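Alpha-1,2-mannosidase (PDB 2WW2) hydrolyses alpha-mannosides, probably alpha-1,2-linked, with inversion of configuration, as a calcium-dependent family 92 glycoside hydrolase of a human gut symbiont. Local coordinates at residues E6-V11 / E265-Y270; G78-M83 / N182-E187; S123-S128 / L258-A263; A244-R249 / F301-S306. All blocks are in the same frame, centred on the assembly; numbering follows the deposited sequence.

Contact 1 (E6-V11 / E265-Y270); sequences EFVDYV and EQWNNY
V8 and N268 meet where a tightly wound turn of the N-terminal segment 6-11 of this family 92 mannosidase packs against helix 256-271. The two side chains cross at about a right angle. N268 reaches over with CG anti to its carbonyl carbon (chi1 -80°), which brings its amide between E6 and V8. OD1 of N268 accepts the backbone N-H of V8 at 2.9 Å, and the donor lies nearly along the C=O axis. The same oxygen also presses on V8 CG1 at 3.3 Å. The other end of the amide, ND2, lies 3.5 Å from E6 CB, so the amide runs along the aliphatic base of the glutamate. E6 crosses N268 roughly perpendicularly, and its OE2 bonds to the backbone of K3. Replacing N268 with an alanine would probably leave the V8 N-H without its acceptor and open a gap between the glutamate and valine side chains. On the other flank V8 crosses W267, also near a right angle. The tryptophan ring turns away toward A33, where NE1 is hydrogen-bonded, and it is the start of the side chain that meets the valine. Within this turn, D9 OD2 takes the E6 N-H at 2.8 Å, and its OD1 forms a salt bridge with R264 of helix 256-271. The tightest apolar touch is V8 CG2 on W267 CB, at 3.5 Å.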
loop_
_atom_site.group_PDB
_atom_site.type_symbol
_atom_site.label_atom_id
_atom_site.label_comp_id
_atom_site.label_asym_id
_atom_site.label_seq_id
_atom_site.Cartn_x
_atom_site.Cartn_y
_atom_site.Cartn_z
ATOM N N GLU A 6 -23.729 36.115 -11.314
ATOM C CA GLU A 6 -24.532 35.922 -10.117
ATOM C C GLU A 6 -24.111 34.620 -9.437
ATOM O O GLU A 6 -23.469 33.780 -10.055
ATOM C CB GLU A 6 -26.026 35.857 -10.497
ATOM C CG GLU A 6 -26.585 37.146 -11.151
ATOM C CD GLU A 6 -27.000 38.190 -10.109
ATOM O OE1 GLU A 6 -26.699 38.002 -8.902
ATOM O OE2 GLU A 6 -27.614 39.206 -10.479
ATOM N N PHE A 7 -24.500 34.430 -8.180
ATOM C CA PHE A 7 -24.057 33.249 -7.454
ATOM C C PHE A 7 -24.430 31.939 -8.143
ATOM O O PHE A 7 -23.606 31.009 -8.193
ATOM C CB PHE A 7 -24.544 33.292 -6.001
ATOM C CG PHE A 7 -23.831 34.336 -5.179
ATOM C CD1 PHE A 7 -22.462 34.540 -5.353
ATOM C CD2 PHE A 7 -24.509 35.121 -4.291
ATOM C CE1 PHE A 7 -21.786 35.517 -4.621
ATOM C CE2 PHE A 7 -23.853 36.100 -3.564
ATOM C CZ PHE A 7 -22.494 36.294 -3.725
ATOM N N VAL A 8 -25.620 31.873 -8.735
ATOM C CA VAL A 8 -26.050 30.608 -9.380
ATOM C C VAL A 8 -25.202 30.318 -10.621
ATOM O O VAL A 8 -25.065 29.168 -11.017
ATOM C CB VAL A 8 -27.573 30.596 -9.721
ATOM C CG1 VAL A 8 -27.842 31.491 -10.932
ATOM C CG2 VAL A 8 -28.068 29.173 -9.990
ATOM N N ASP A 9 -24.610 31.356 -11.218
ATOM C CA ASP A 9 -23.728 31.182 -12.390
ATOM C C ASP A 9 -22.461 30.386 -12.048
ATOM O O ASP A 9 -21.800 29.839 -12.937
ATOM C CB ASP A 9 -23.319 32.539 -13.001
ATOM C CG ASP A 9 -24.500 33.298 -13.583
ATOM O OD1 ASP A 9 -25.420 32.633 -14.092
ATOM O OD2 ASP A 9 -24.507 34.550 -13.546
ATOM N N TYR A 10 -22.115 30.326 -10.770
ATOM C CA TYR A 10 -20.952 29.553 -10.344
ATOM C C TYR A 10 -21.266 28.056 -10.175
ATOM O O TYR A 10 -20.355 27.232 -10.047
ATOM C CB TYR A 10 -20.399 30.116 -9.035
ATOM C CG TYR A 10 -19.754 31.472 -9.212
ATOM C CD1 TYR A 10 -18.599 31.618 -10.003
ATOM C CD2 TYR A 10 -20.277 32.591 -8.596
ATOM C CE1 TYR A 10 -17.985 32.864 -10.168
ATOM C CE2 TYR A 10 -19.672 33.863 -8.773
ATOM C CZ TYR A 10 -18.530 33.967 -9.558
ATOM O OH TYR A 10 -17.925 35.185 -9.739
ATOM N N VAL A 11 -22.547 27.695 -10.188
ATOM C CA VAL A 11 -22.928 26.325 -9.836
ATOM C C VAL A 11 -22.711 25.354 -10.995
ATOM O O VAL A 11 -23.229 25.578 -12.086
ATOM C CB VAL A 11 -24.397 26.227 -9.371
ATOM C CG1 VAL A 11 -24.815 24.752 -9.144
ATOM C CG2 VAL A 11 -24.597 27.047 -8.097
ATOM N N GLU A 265 -33.806 33.110 -10.061
ATOM C CA GLU A 265 -34.000 34.057 -8.963
ATOM C C GLU A 265 -34.046 33.350 -7.608
ATOM O O GLU A 265 -33.434 33.806 -6.647
ATOM C CB GLU A 265 -35.262 34.898 -9.173
ATOM C CG GLU A 265 -35.516 35.875 -8.037
ATOM C CD GLU A 265 -36.634 36.833 -8.354
ATOM O OE1 GLU A 265 -37.776 36.368 -8.544
ATOM O OE2 GLU A 265 -36.373 38.050 -8.417
ATOM N N GLN A 266 -34.745 32.220 -7.526
ATOM C CA GLN A 266 -34.760 31.466 -6.268
ATOM C C GLN A 266 -33.354 31.025 -5.849
ATOM O O GLN A 266 -32.947 31.188 -4.689
ATOM C CB GLN A 266 -35.687 30.253 -6.392
ATOM C CG GLN A 266 -37.157 30.662 -6.488
ATOM C CD GLN A 266 -37.591 31.466 -5.260
ATOM O OE1 GLN A 266 -37.477 30.988 -4.128
ATOM N NE2 GLN A 266 -38.066 32.687 -5.476
ATOM N N TRP A 267 -32.600 30.445 -6.780
ATOM C CA TRP A 267 -31.251 30.011 -6.424
ATOM C C TRP A 267 -30.383 31.201 -5.999
ATOM O O TRP A 267 -29.653 31.123 -5.008
ATOM C CB TRP A 267 -30.598 29.233 -7.562
ATOM C CG TRP A 267 -31.101 27.818 -7.592
ATOM C CD1 TRP A 267 -31.991 27.277 -8.485
ATOM C CD2 TRP A 267 -30.773 26.782 -6.665
ATOM N NE1 TRP A 267 -32.226 25.956 -8.166
ATOM C CE2 TRP A 267 -31.491 25.631 -7.052
ATOM C CE3 TRP A 267 -29.944 26.718 -5.526
ATOM C CZ2 TRP A 267 -31.422 24.432 -6.344
ATOM C CZ3 TRP A 267 -29.846 25.515 -4.843
ATOM C CH2 TRP A 267 -30.589 24.390 -5.251
ATOM N N ASN A 268 -30.470 32.308 -6.723
ATOM C CA ASN A 268 -29.669 33.456 -6.331
ATOM C C ASN A 268 -30.040 33.948 -4.925
ATOM O O ASN A 268 -29.172 34.348 -4.147
ATOM C CB ASN A 268 -29.788 34.583 -7.360
ATOM C CG ASN A 268 -28.899 34.345 -8.570
ATOM O OD1 ASN A 268 -27.843 33.735 -8.448
ATOM N ND2 ASN A 268 -29.309 34.836 -9.728
ATOM N N ASN A 269 -31.335 33.938 -4.614
ATOM C CA ASN A 269 -31.801 34.337 -3.282
ATOM C C ASN A 269 -31.225 33.449 -2.171
ATOM O O ASN A 269 -30.697 33.944 -1.172
ATOM C CB ASN A 269 -33.339 34.322 -3.216
ATOM C CG ASN A 269 -33.984 35.503 -3.975
ATOM O OD1 ASN A 269 -33.298 36.443 -4.405
ATOM N ND2 ASN A 269 -35.309 35.464 -4.115
ATOM N N TYR A 270 -31.359 32.139 -2.328
ATOM C CA TYR A 270 -30.904 31.207 -1.291
ATOM C C TYR A 270 -29.376 31.079 -1.249
ATOM O O TYR A 270 -28.784 31.103 -0.162
ATOM C CB TYR A 270 -31.590 29.836 -1.427
ATOM C CG TYR A 270 -33.043 29.876 -0.962
ATOM C CD1 TYR A 270 -33.356 29.837 0.390
ATOM C CD2 TYR A 270 -34.088 29.985 -1.875
ATOM C CE1 TYR A 270 -34.682 29.898 0.825
ATOM C CE2 TYR A 270 -35.407 30.059 -1.452
ATOM C CZ TYR A 270 -35.691 30.009 -0.109
ATOM O OH TYR A 270 -36.993 30.063 0.292
#

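Contact 2 (G78-M83 / N182-E187); sequences GTFSIM and NYFMME
F80 and F184 stack in the core of the N-terminal beta-sandwich, whose family belongs to the galactose mutarotase clan. Strands 80-83 and 182-187 lie on facing layers, their axes 10.0 Å apart and inclined by 19°, so the strands meet mainly through side chains. The aromatic contact is an offset face-to-face stack, with ring centroids 4.2 Å apart and planes at 20°. Each ring covers the other off-centre, toward the rim. Both residues place CG between the backbone N and the carbonyl carbon (F80 chi1 71°), which directs the rings into the interlayer space. The apolar contacts continue along the strands: the methyl CE of M186 comes obliquely to the F80 ring, 3.8 Å from CE1, and meets I82 CD1 tip to tip at 4.0 Å. An alanine in place of F80 would probably leave F184 without its stacking partner and the M186 methyl without one of its supports. At the other end the backbone approaches closely: G78 CA lies 3.7 Å from N182 CB, and a beta-carbon on this glycine, which has positive phi, would crowd the asparagine. N182 directs OD1 to a hydrogen bond with S235 OG, while its amide nitrogen ND2 stands at the edge of the F80 ring, 4.2 Å from CD2. The closest touch is F80 CE2 on F184 CB, at 3.4 Å.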
loop_
_atom_site.group_PDB
_atom_site.type_symbol
_atom_site.label_atom_id
_atom_site.label_comp_id
_atom_site.label_asym_id
_atom_site.label_seq_id
_atom_site.Cartn_x
_atom_site.Cartn_y
_atom_site.Cartn_z
ATOM N N GLY A 78 -41.835 7.269 -7.265
ATOM C CA GLY A 78 -42.737 8.292 -7.811
ATOM C C GLY A 78 -42.121 8.939 -9.030
ATOM O O GLY A 78 -42.142 10.154 -9.144
ATOM N N THR A 79 -41.574 8.129 -9.933
ATOM C CA THR A 79 -40.789 8.651 -11.066
ATOM C C THR A 79 -41.434 8.309 -12.412
ATOM O O THR A 79 -41.995 7.218 -12.588
ATOM C CB THR A 79 -39.291 8.155 -11.001
ATOM O OG1 THR A 79 -38.519 8.749 -12.048
ATOM C CG2 THR A 79 -39.174 6.629 -11.095
ATOM N N PHE A 80 -41.378 9.264 -13.348
ATOM C CA PHE A 80 -41.795 9.034 -14.724
ATOM C C PHE A 80 -40.847 9.833 -15.608
ATOM O O PHE A 80 -40.027 10.609 -15.085
ATOM C CB PHE A 80 -43.278 9.412 -14.942
ATOM C CG PHE A 80 -43.565 10.886 -14.922
ATOM C CD1 PHE A 80 -43.589 11.616 -16.104
ATOM C CD2 PHE A 80 -43.870 11.542 -13.732
ATOM C CE1 PHE A 80 -43.869 12.984 -16.100
ATOM C CE2 PHE A 80 -44.152 12.923 -13.736
ATOM C CZ PHE A 80 -44.141 13.637 -14.916
ATOM N N SER A 81 -40.878 9.625 -16.923
ATOM C CA SER A 81 -39.970 10.408 -17.775
ATOM C C SER A 81 -40.683 10.915 -19.006
ATOM O O SER A 81 -41.727 10.397 -19.402
ATOM C CB SER A 81 -38.723 9.612 -18.202
ATOM O OG SER A 81 -39.063 8.574 -19.112
ATOM N N ILE A 82 -40.078 11.917 -19.626
ATOM C CA ILE A 82 -40.585 12.490 -20.853
ATOM C C ILE A 82 -39.383 12.503 -21.808
ATOM O O ILE A 82 -38.284 12.845 -21.395
ATOM C CB ILE A 82 -41.045 13.943 -20.600
ATOM C CG1 ILE A 82 -42.346 13.969 -19.787
ATOM C CG2 ILE A 82 -41.220 14.695 -21.904
ATOM C CD1 ILE A 82 -42.657 15.352 -19.205
ATOM N N MET A 83 -39.583 12.095 -23.061
ATOM C CA MET A 83 -38.482 12.018 -24.012
ATOM C C MET A 83 -38.935 12.472 -25.394
ATOM O O MET A 83 -39.697 11.790 -26.068
ATOM C CB MET A 83 -37.920 10.583 -24.089
ATOM C CG MET A 83 -36.703 10.479 -24.991
ATOM S SD MET A 83 -35.354 11.577 -24.455
ATOM C CE MET A 83 -34.086 11.045 -25.595
ATOM N N ASN A 182 -47.596 8.458 -7.448
ATOM C CA ASN A 182 -47.404 9.828 -7.862
ATOM C C ASN A 182 -48.331 10.094 -9.064
ATOM O O ASN A 182 -48.296 9.360 -10.059
ATOM C CB ASN A 182 -45.916 10.098 -8.179
ATOM C CG ASN A 182 -45.662 11.521 -8.615
ATOM O OD1 ASN A 182 -45.507 12.446 -7.788
ATOM N ND2 ASN A 182 -45.600 11.714 -9.917
ATOM N N TYR A 183 -49.201 11.096 -8.928
ATOM C CA TYR A 183 -50.206 11.403 -9.952
ATOM C C TYR A 183 -49.675 12.562 -10.765
ATOM O O TYR A 183 -49.385 13.623 -10.209
ATOM C CB TYR A 183 -51.521 11.790 -9.273
ATOM C CG TYR A 183 -52.017 10.728 -8.316
ATOM C CD1 TYR A 183 -52.719 9.621 -8.783
ATOM C CD2 TYR A 183 -51.742 10.803 -6.954
ATOM C CE1 TYR A 183 -53.174 8.622 -7.904
ATOM C CE2 TYR A 183 -52.195 9.809 -6.064
ATOM C CZ TYR A 183 -52.902 8.731 -6.555
ATOM O OH TYR A 183 -53.331 7.748 -5.702
ATOM N N PHE A 184 -49.520 12.372 -12.071
ATOM C CA PHE A 184 -48.906 13.418 -12.883
ATOM C C PHE A 184 -49.831 13.901 -14.002
ATOM O O PHE A 184 -50.794 13.223 -14.378
ATOM C CB PHE A 184 -47.549 12.962 -13.436
ATOM C CG PHE A 184 -47.627 11.764 -14.358
ATOM C CD1 PHE A 184 -47.934 11.924 -15.711
ATOM C CD2 PHE A 184 -47.365 10.487 -13.884
ATOM C CE1 PHE A 184 -47.991 10.818 -16.566
ATOM C CE2 PHE A 184 -47.426 9.367 -14.726
ATOM C CZ PHE A 184 -47.737 9.527 -16.068
ATOM N N MET A 185 -49.557 15.105 -14.505
ATOM C CA MET A 185 -50.281 15.609 -15.665
ATOM C C MET A 185 -49.374 16.513 -16.456
ATOM O O MET A 185 -48.449 17.140 -15.909
ATOM C CB MET A 185 -51.579 16.351 -15.292
ATOM C CG MET A 185 -51.406 17.708 -14.642
ATOM S SD MET A 185 -52.917 18.736 -14.680
ATOM C CE MET A 185 -52.968 19.325 -16.361
ATOM N N MET A 186 -49.641 16.577 -17.750
ATOM C CA MET A 186 -48.855 17.438 -18.612
ATOM C C MET A 186 -49.691 17.970 -19.765
ATOM O O MET A 186 -50.714 17.392 -20.144
ATOM C CB MET A 186 -47.626 16.698 -19.128
ATOM C CG MET A 186 -47.930 15.566 -20.047
ATOM S SD MET A 186 -46.439 14.638 -20.459
ATOM C CE MET A 186 -46.296 13.645 -18.980
ATOM N N GLU A 187 -49.254 19.089 -20.309
ATOM C CA GLU A 187 -49.997 19.730 -21.363
ATOM C C GLU A 187 -49.010 20.079 -22.455
ATOM O O GLU A 187 -47.875 20.428 -22.148
ATOM C CB GLU A 187 -50.642 20.997 -20.809
ATOM C CG GLU A 187 -51.438 21.779 -21.845
ATOM C CD GLU A 187 -51.848 23.142 -21.334
ATOM O OE1 GLU A 187 -50.981 23.906 -20.867
ATOM O OE2 GLU A 187 -53.043 23.447 -21.393
#

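Contact 3 (S123-S128 / L258-A263); sequences SLSATS and LISGKA
S125 and I259 bring strand 121-126 of the N-terminal beta-sandwich against helix 256-271, which follows that domain's strands in the chain; the segment axes are 7.1 Å apart at the closest and cross at 47°. Small side chains permit the approach: S125 OG lies against S260 CB at 3.2 Å, and S125 CB rests near the helix backbone. I259 fills the centre. Its CG2 branch, anti to the backbone N, touches S125 O at 3.5 Å. I259 CG2 also meets A126 O at 3.6 Å, and T127 CG2 flanks this methyl at 3.7 Å. Beyond I259, the A263 CB methyl faces the A126 O from the next helical turn. A water bridges the two backbones, donating to A126 O at 2.8 Å and to I259 O at 2.9 Å. I259 O also accepts the helical bond from A263 N, so it serves two donors. In the second shell, S125 OG is hydrogen-bonded to Y110 O, and T127 OG1 is held by E250 and G130. These bonds are consistent with fixed rotations of both side chains; with OG1 so held, the T127 methyl faces the isoleucine. The direct contact is thus van der Waals packing of carbons on carbons and oxygens, and the bridging water supplies a polar joint.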
loop_
_atom_site.group_PDB
_atom_site.type_symbol
_atom_site.label_atom_id
_atom_site.label_comp_id
_atom_site.label_asym_id
_atom_site.label_seq_id
_atom_site.Cartn_x
_atom_site.Cartn_y
_atom_site.Cartn_z
ATOM N N SER A 123 -34.829 21.875 -23.688
ATOM C CA SER A 123 -34.425 22.258 -22.343
ATOM C C SER A 123 -35.610 22.200 -21.391
ATOM O O SER A 123 -36.786 22.200 -21.813
ATOM C CB SER A 123 -33.718 23.616 -22.302
ATOM O OG SER A 123 -34.621 24.706 -22.333
ATOM N N LEU A 124 -35.299 22.093 -20.108
ATOM C CA LEU A 124 -36.331 22.031 -19.095
ATOM C C LEU A 124 -35.884 22.807 -17.865
ATOM O O LEU A 124 -34.701 22.843 -17.530
ATOM C CB LEU A 124 -36.618 20.571 -18.715
ATOM C CG LEU A 124 -35.462 19.742 -18.155
ATOM C CD1 LEU A 124 -36.010 18.725 -17.207
ATOM C CD2 LEU A 124 -34.659 19.047 -19.248
ATOM N N SER A 125 -36.855 23.385 -17.170
ATOM C CA SER A 125 -36.610 24.129 -15.951
ATOM C C SER A 125 -37.680 23.686 -14.969
ATOM O O SER A 125 -38.794 23.363 -15.374
ATOM C CB SER A 125 -36.723 25.640 -16.228
ATOM O OG SER A 125 -35.598 26.077 -16.995
ATOM N N ALA A 126 -37.353 23.659 -13.681
ATOM C CA ALA A 126 -38.292 23.129 -12.698
ATOM C C ALA A 126 -38.830 24.205 -11.759
ATOM O O ALA A 126 -38.155 25.198 -11.484
ATOM C CB ALA A 126 -37.611 22.019 -11.890
ATOM N N THR A 127 -40.033 23.990 -11.249
ATOM C CA THR A 127 -40.522 24.740 -10.112
ATOM C C THR A 127 -40.420 23.731 -8.960
ATOM O O THR A 127 -39.813 22.681 -9.141
ATOM C CB THR A 127 -41.995 25.177 -10.321
ATOM O OG1 THR A 127 -42.821 24.022 -10.518
ATOM C CG2 THR A 127 -42.125 26.109 -11.556
ATOM N N SER A 128 -41.014 24.023 -7.802
ATOM C CA SER A 128 -40.988 23.077 -6.674
ATOM C C SER A 128 -41.598 21.728 -7.061
ATOM O O SER A 128 -41.077 20.673 -6.701
ATOM C CB SER A 128 -41.781 23.641 -5.485
ATOM O OG SER A 128 -41.118 24.780 -4.937
ATOM N N LEU A 258 -39.755 31.525 -18.676
ATOM C CA LEU A 258 -40.374 32.035 -17.448
ATOM C C LEU A 258 -39.940 31.203 -16.231
ATOM O O LEU A 258 -39.505 31.756 -15.216
ATOM C CB LEU A 258 -41.905 32.053 -17.543
ATOM C CG LEU A 258 -42.618 32.707 -16.337
ATOM C CD1 LEU A 258 -42.339 34.205 -16.294
ATOM C CD2 LEU A 258 -44.142 32.464 -16.357
ATOM N N ILE A 259 -40.050 29.879 -16.343
ATOM C CA ILE A 259 -39.703 28.980 -15.230
ATOM C C ILE A 259 -38.204 29.056 -14.914
ATOM O O ILE A 259 -37.781 29.079 -13.749
ATOM C CB ILE A 259 -40.101 27.507 -15.546
ATOM C CG1 ILE A 259 -41.593 27.423 -15.929
ATOM C CG2 ILE A 259 -39.735 26.555 -14.360
ATOM C CD1 ILE A 259 -42.571 28.146 -14.954
ATOM N N SER A 260 -37.403 29.096 -15.966
ATOM C CA SER A 260 -35.964 29.267 -15.825
ATOM C C SER A 260 -35.603 30.547 -15.034
ATOM O O SER A 260 -34.825 30.484 -14.076
ATOM C CB SER A 260 -35.315 29.294 -17.215
ATOM O OG SER A 260 -33.915 29.496 -17.126
ATOM N N GLY A 261 -36.135 31.697 -15.460
ATOM C CA GLY A 261 -35.899 32.966 -14.742
ATOM C C GLY A 261 -36.325 32.894 -13.280
ATOM O O GLY A 261 -35.630 33.385 -12.385
ATOM N N LYS A 262 -37.485 32.309 -13.024
ATOM C CA LYS A 262 -37.938 32.178 -11.653
ATOM C C LYS A 262 -37.016 31.282 -10.808
ATOM O O LYS A 262 -36.723 31.604 -9.660
ATOM C CB LYS A 262 -39.352 31.609 -11.617
ATOM C CG LYS A 262 -40.423 32.552 -12.138
ATOM C CD LYS A 262 -41.777 31.849 -12.046
ATOM C CE LYS A 262 -42.927 32.792 -12.327
ATOM N NZ LYS A 262 -44.193 32.082 -11.964
ATOM N N ALA A 263 -36.582 30.148 -11.357
ATOM C CA ALA A 263 -35.689 29.256 -10.616
ATOM C C ALA A 263 -34.326 29.918 -10.404
ATOM O O ALA A 263 -33.690 29.773 -9.360
ATOM C CB ALA A 263 -35.535 27.928 -11.349
HETATM O O HOH W 1 -38.965 27.881 -11.339
#

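Contact 4 (A244-R249 / F301-S306); sequences AINFNR and FYEFDS
F304 O is gripped end-on by both terminal nitrogens of R249, NH1 at 3.0 Å and NH2 at 3.1 Å, which come from the same face of the carbonyl plane. NH1 is tilted from that plane and NH2 stands well above it. Q242 NE2 is a further donor to this oxygen. NH2 also makes a weak bond to D305 O, and F304 CB sits over one face of the guanidinium. The arginine gets there by extending and then bending at chi3 (-65°). Deeper in, N246 ND2 donates to E303 OE1 at 2.8 Å, on the anti side and tilted 34° out of the carboxylate plane, and also bonds to S235 O. OE1 has a second partner in S236 OG, and OE2 accepts from F237 N, so both oxygens of the buried carboxylate are satisfied. A water accepts from F304 N and donates to N246 OD1. I245 CG2 packs beside F304 O at 3.7 Å. Helix 240-250 is thus tied to the end of strand 299-304, while F247 lies on strands 182-188 and 229-236.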
loop_
_atom_site.group_PDB
_atom_site.type_symbol
_atom_site.label_atom_id
_atom_site.label_comp_id
_atom_site.label_asym_id
_atom_site.label_seq_id
_atom_site.Cartn_x
_atom_site.Cartn_y
_atom_site.Cartn_z
ATOM N N ALA A 244 -53.418 18.793 -10.387
ATOM C CA ALA A 244 -53.920 19.860 -11.257
ATOM C C ALA A 244 -53.805 21.217 -10.568
ATOM O O ALA A 244 -53.503 22.224 -11.202
ATOM C CB ALA A 244 -55.358 19.577 -11.689
ATOM N N ILE A 245 -54.041 21.249 -9.261
ATOM C CA ILE A 245 -53.823 22.478 -8.489
ATOM C C ILE A 245 -52.349 22.921 -8.572
ATOM O O ILE A 245 -52.051 24.104 -8.826
ATOM C CB ILE A 245 -54.234 22.265 -7.006
ATOM C CG1 ILE A 245 -55.754 22.107 -6.906
ATOM C CG2 ILE A 245 -53.749 23.419 -6.126
ATOM C CD1 ILE A 245 -56.240 21.520 -5.574
ATOM N N ASN A 246 -51.434 21.975 -8.354
ATOM C CA ASN A 246 -49.998 22.243 -8.469
ATOM C C ASN A 246 -49.659 22.772 -9.855
ATOM O O ASN A 246 -48.931 23.748 -9.978
ATOM C CB ASN A 246 -49.160 20.983 -8.195
ATOM C CG ASN A 246 -49.297 20.495 -6.760
ATOM O OD1 ASN A 246 -49.800 21.220 -5.907
ATOM N ND2 ASN A 246 -48.838 19.274 -6.489
ATOM N N PHE A 247 -50.194 22.116 -10.886
ATOM C CA PHE A 247 -49.981 22.537 -12.281
ATOM C C PHE A 247 -50.453 23.976 -12.488
ATOM O O PHE A 247 -49.738 24.816 -13.055
ATOM C CB PHE A 247 -50.750 21.603 -13.226
ATOM C CG PHE A 247 -50.637 21.962 -14.701
ATOM C CD1 PHE A 247 -49.725 21.296 -15.535
ATOM C CD2 PHE A 247 -51.462 22.930 -15.257
ATOM C CE1 PHE A 247 -49.629 21.606 -16.891
ATOM C CE2 PHE A 247 -51.368 23.253 -16.611
ATOM C CZ PHE A 247 -50.454 22.582 -17.430
ATOM N N ASN A 248 -51.663 24.261 -12.022
ATOM C CA ASN A 248 -52.257 25.583 -12.255
ATOM C C ASN A 248 -51.554 26.686 -11.490
ATOM O O ASN A 248 -51.410 27.815 -11.984
ATOM C CB ASN A 248 -53.755 25.551 -11.963
ATOM C CG ASN A 248 -54.528 24.869 -13.067
ATOM O OD1 ASN A 248 -54.274 25.110 -14.251
ATOM N ND2 ASN A 248 -55.483 24.018 -12.693
ATOM N N ARG A 249 -51.070 26.359 -10.298
ATOM C CA ARG A 249 -50.368 27.355 -9.526
ATOM C C ARG A 249 -48.964 27.612 -10.060
ATOM O O ARG A 249 -48.504 28.754 -10.055
ATOM C CB ARG A 249 -50.283 26.956 -8.056
ATOM C CG ARG A 249 -49.830 28.115 -7.180
ATOM C CD ARG A 249 -49.814 27.755 -5.713
ATOM N NE ARG A 249 -51.137 27.453 -5.160
ATOM C CZ ARG A 249 -51.514 26.255 -4.715
ATOM N NH1 ARG A 249 -50.690 25.208 -4.811
ATOM N NH2 ARG A 249 -52.723 26.094 -4.190
ATOM N N PHE A 301 -42.070 17.610 1.210
ATOM C CA PHE A 301 -42.984 16.572 0.743
ATOM C C PHE A 301 -44.444 17.020 0.943
ATOM O O PHE A 301 -45.386 16.210 0.920
ATOM C CB PHE A 301 -42.700 15.273 1.500
ATOM C CG PHE A 301 -43.083 14.036 0.740
ATOM C CD1 PHE A 301 -42.356 13.642 -0.375
ATOM C CD2 PHE A 301 -44.157 13.251 1.153
ATOM C CE1 PHE A 301 -42.712 12.483 -1.086
ATOM C CE2 PHE A 301 -44.497 12.087 0.459
ATOM C CZ PHE A 301 -43.769 11.717 -0.676
ATOM N N TYR A 302 -44.621 18.322 1.147
ATOM C CA TYR A 302 -45.944 18.900 1.309
ATOM C C TYR A 302 -46.322 19.721 0.081
ATOM O O TYR A 302 -45.466 20.048 -0.785
ATOM C CB TYR A 302 -46.023 19.767 2.575
ATOM C CG TYR A 302 -44.979 20.868 2.663
ATOM C CD1 TYR A 302 -45.243 22.153 2.190
ATOM C CD2 TYR A 302 -43.734 20.618 3.220
ATOM C CE1 TYR A 302 -44.287 23.158 2.267
ATOM C CE2 TYR A 302 -42.770 21.616 3.304
ATOM C CZ TYR A 302 -43.056 22.875 2.833
ATOM O OH TYR A 302 -42.099 23.848 2.933
ATOM N N GLU A 303 -47.596 20.063 0.029
ATOM C CA GLU A 303 -48.205 20.697 -1.116
ATOM C C GLU A 303 -49.201 21.719 -0.572
ATOM O O GLU A 303 -49.534 21.702 0.617
ATOM C CB GLU A 303 -48.904 19.618 -1.974
ATOM C CG GLU A 303 -47.994 18.384 -2.198
ATOM C CD GLU A 303 -48.554 17.356 -3.178
ATOM O OE1 GLU A 303 -49.179 17.747 -4.179
ATOM O OE2 GLU A 303 -48.330 16.150 -2.955
ATOM N N PHE A 304 -49.659 22.626 -1.419
ATOM C CA PHE A 304 -50.622 23.612 -0.960
ATOM C C PHE A 304 -51.962 23.362 -1.608
ATOM O O PHE A 304 -52.085 23.408 -2.829
ATOM C CB PHE A 304 -50.122 25.026 -1.234
ATOM C CG PHE A 304 -48.887 25.375 -0.455
ATOM C CD1 PHE A 304 -48.988 25.772 0.873
ATOM C CD2 PHE A 304 -47.633 25.301 -1.041
ATOM C CE1 PHE A 304 -47.858 26.094 1.601
ATOM C CE2 PHE A 304 -46.492 25.611 -0.321
ATOM C CZ PHE A 304 -46.613 26.011 1.017
ATOM N N ASP A 305 -52.961 23.105 -0.773
ATOM C CA ASP A 305 -54.282 22.722 -1.255
ATOM C C ASP A 305 -55.041 23.893 -1.895
ATOM O O ASP A 305 -54.474 24.962 -2.090
ATOM C CB ASP A 305 -55.086 22.088 -0.114
ATOM C CG ASP A 305 -55.497 23.093 0.961
ATOM O OD1 ASP A 305 -55.318 24.320 0.797
ATOM O OD2 ASP A 305 -56.006 22.634 1.997
ATOM N N SER A 306 -56.313 23.691 -2.230
ATOM C CA SER A 306 -57.084 24.745 -2.920
ATOM C C SER A 306 -57.242 26.007 -2.075
ATOM O O SER A 306 -57.427 27.092 -2.618
ATOM C CB SER A 306 -58.453 24.243 -3.385
ATOM O OG SER A 306 -59.237 23.825 -2.286
HETATM O O HOH W 2 -48.489 22.816 -4.030
#

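Overall arrangement
Contacts 1 and 3 share helix 256-271, their centres about 13 Å apart, and contact 4 uses the preceding helix, 240-250. Contact 2 lies inside the N-terminal beta-sandwich, about 16 Å from contact 3 and about 15 Å from contact 4 between centres. Along the chain, contacts 2 and 3 are nested within the loop closed by contact 1 and cross each other; contact 4 follows contact 2 in series and crosses contacts 1 and 3. Contacts 2 and 4 touch directly, where M185 and E187 pack on A244 and F247. Together the two consecutive helices join strands of the N-terminal domain to the chain's extreme N-terminus and to strand 299-304 of the catalytic region.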